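Local coordinates for protein membrane-anchored mycosin mycp1 (Mycobacterium thermoresistibile, PDB 4HVL) that is a subtilisin-like serine protease of the mycosin family, probably cleaving proteins at the cell envelope as an essential component of the ESX-1 type VII secretion system, at residues G85-A90 against I166-N171. Numbering follows the deposited sequence.
Sequences GDFVDA and IVHAAN. With ZN (zinc ion), chain C.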
loop_
_atom_site.group_PDB
_atom_site.type_symbol
_atom_site.label_atom_id
_atom_site.label_comp_id
_atom_site.label_asym_id
_atom_site.label_seq_id
_atom_site.Cartn_x
_atom_site.Cartn_y
_atom_site.Cartn_z
ATOM N N GLY A 85 9.487 10.541 -8.505
ATOM C CA GLY A 85 9.989 11.431 -7.464
ATOM C C GLY A 85 10.467 10.741 -6.191
ATOM O O GLY A 85 10.112 9.580 -5.894
ATOM N N ASP A 86 11.288 11.481 -5.449
ATOM C CA ASP A 86 11.925 11.011 -4.224
ATOM C C ASP A 86 11.601 11.969 -3.093
ATOM O O ASP A 86 11.821 13.181 -3.212
ATOM C CB ASP A 86 13.428 10.958 -4.457
ATOM C CG ASP A 86 14.138 9.963 -3.569
ATOM O OD1 ASP A 86 13.748 9.761 -2.406
ATOM O OD2 ASP A 86 15.149 9.402 -4.028
ATOM N N PHE A 87 11.089 11.414 -2.002
ATOM C CA PHE A 87 10.755 12.168 -0.799
ATOM C C PHE A 87 11.636 11.751 0.376
ATOM O O PHE A 87 11.367 12.109 1.497
ATOM C CB PHE A 87 9.266 11.989 -0.508
ATOM C CG PHE A 87 8.385 12.537 -1.606
ATOM C CD1 PHE A 87 8.289 11.895 -2.817
ATOM C CD2 PHE A 87 7.704 13.716 -1.434
ATOM C CE1 PHE A 87 7.528 12.420 -3.841
ATOM C CE2 PHE A 87 6.922 14.246 -2.456
ATOM C CZ PHE A 87 6.830 13.585 -3.654
ATOM N N VAL A 88 12.712 11.019 0.084
ATOM C CA VAL A 88 13.742 10.617 1.065
ATOM C C VAL A 88 15.055 11.306 0.741
ATOM O O VAL A 88 15.609 12.078 1.555
ATOM C CB VAL A 88 13.909 9.077 1.037
ATOM C CG1 VAL A 88 15.069 8.609 1.915
ATOM C CG2 VAL A 88 12.600 8.442 1.473
ATOM N N ASP A 89 15.552 11.042 -0.461
ATOM C CA ASP A 89 16.739 11.720 -0.952
ATOM C C ASP A 89 16.316 12.927 -1.792
ATOM O O ASP A 89 15.636 12.811 -2.817
ATOM C CB ASP A 89 17.614 10.775 -1.748
ATOM C CG ASP A 89 19.019 11.312 -1.951
ATOM O OD1 ASP A 89 19.177 12.512 -2.276
ATOM O OD2 ASP A 89 19.982 10.523 -1.794
ATOM N N ALA A 90 16.759 14.093 -1.355
ATOM C CA ALA A 90 16.366 15.337 -1.977
ATOM C C ALA A 90 16.802 15.435 -3.440
ATOM O O ALA A 90 16.200 16.173 -4.185
ATOM C CB ALA A 90 16.897 16.507 -1.181
ATOM N N ILE A 166 1.336 12.461 -2.339
ATOM C CA ILE A 166 0.019 12.117 -2.874
ATOM C C ILE A 166 -0.387 13.186 -3.898
ATOM O O ILE A 166 -0.851 12.842 -4.992
ATOM C CB ILE A 166 -1.033 11.953 -1.745
ATOM C CG1 ILE A 166 -0.703 10.729 -0.885
ATOM C CG2 ILE A 166 -2.421 11.770 -2.314
ATOM C CD1 ILE A 166 -1.352 10.727 0.487
ATOM N N VAL A 167 -0.166 14.471 -3.566
ATOM C CA VAL A 167 -0.429 15.563 -4.519
ATOM C C VAL A 167 0.374 15.328 -5.806
ATOM O O VAL A 167 -0.178 15.329 -6.933
ATOM C CB VAL A 167 -0.125 16.968 -3.917
ATOM C CG1 VAL A 167 -0.196 18.060 -4.972
ATOM C CG2 VAL A 167 -1.128 17.297 -2.816
ATOM N N HIS A 168 1.679 15.133 -5.638
ATOM C CA HIS A 168 2.562 14.898 -6.760
ATOM C C HIS A 168 2.147 13.651 -7.591
ATOM O O HIS A 168 2.094 13.716 -8.823
ATOM C CB HIS A 168 3.990 14.800 -6.254
ATOM C CG HIS A 168 5.005 14.490 -7.307
ATOM N ND1 HIS A 168 5.433 15.414 -8.228
ATOM C CD2 HIS A 168 5.714 13.363 -7.550
ATOM C CE1 HIS A 168 6.353 14.869 -9.010
ATOM N NE2 HIS A 168 6.543 13.622 -8.616
ATOM N N ALA A 169 1.818 12.541 -6.918
ATOM C CA ALA A 169 1.361 11.333 -7.611
ATOM C C ALA A 169 0.165 11.622 -8.503
ATOM O O ALA A 169 0.091 11.164 -9.649
ATOM C CB ALA A 169 1.038 10.228 -6.618
ATOM N N ALA A 170 -0.797 12.350 -7.951
ATOM C CA ALA A 170 -2.014 12.736 -8.681
ATOM C C ALA A 170 -1.669 13.589 -9.896
ATOM O O ALA A 170 -2.186 13.356 -10.996
ATOM C CB ALA A 170 -2.947 13.490 -7.760
ATOM N N ASN A 171 -0.766 14.557 -9.693
ATOM C CA ASN A 171 -0.298 15.427 -10.780
ATOM C C ASN A 171 0.422 14.702 -11.922
ATOM O O ASN A 171 0.424 15.176 -13.064
ATOM C CB ASN A 171 0.567 16.570 -10.226
ATOM C CG ASN A 171 -0.260 17.600 -9.444
ATOM O OD1 ASN A 171 -1.486 17.588 -9.491
ATOM N ND2 ASN A 171 0.418 18.509 -8.735
HETATM ZN ZN ZN C . 4.892 17.434 -8.662
#
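His-168 sets its CB and ring atom CD2 against CZ at the far end of the Phe-87 ring, joining a helix of the subtilisin fold to the edge of its parallel sheet. Strand 82-86 is the outermost strand there, next to 127-132, whose Leu-131 also touches His-168; helix 154-171 packs beside them. Phe-87 CZ lies 4.0 Å from His-168 CB, which meets the phenyl ring at its edge, near the ring plane. The planes of the two rings are inclined at 59° with centroids 5.9 Å apart, an oblique pairing.

With CG anti to the backbone N (chi1 177°), His-168 extends from the helix toward the strand end, where its ring passes Gly-85. There CA of Gly-85 is 4.2 Å from His-168 NE2. NE2 makes a weak hydrogen bond to Gly-84 O, so the ring is probably held mainly from ND1, which binds a zinc ion at 2.1 Å together with Asp-15 OD1. Asn-171, nearly one helical turn on, donates from ND2 to Asp-15 OD2, a second-shell bond that probably helps position this zinc ligand.

Beyond Gly-85, the chain leaves the strand through an Asx turn. Asp-86, whose OD2 forms a salt bridge with Arg-132, accepts two backbone bonds at OD1 from the same face of its carboxylate: Val-88 N on the anti side at 3.0 Å, and Asp-89 N from above, 63° out of the plane.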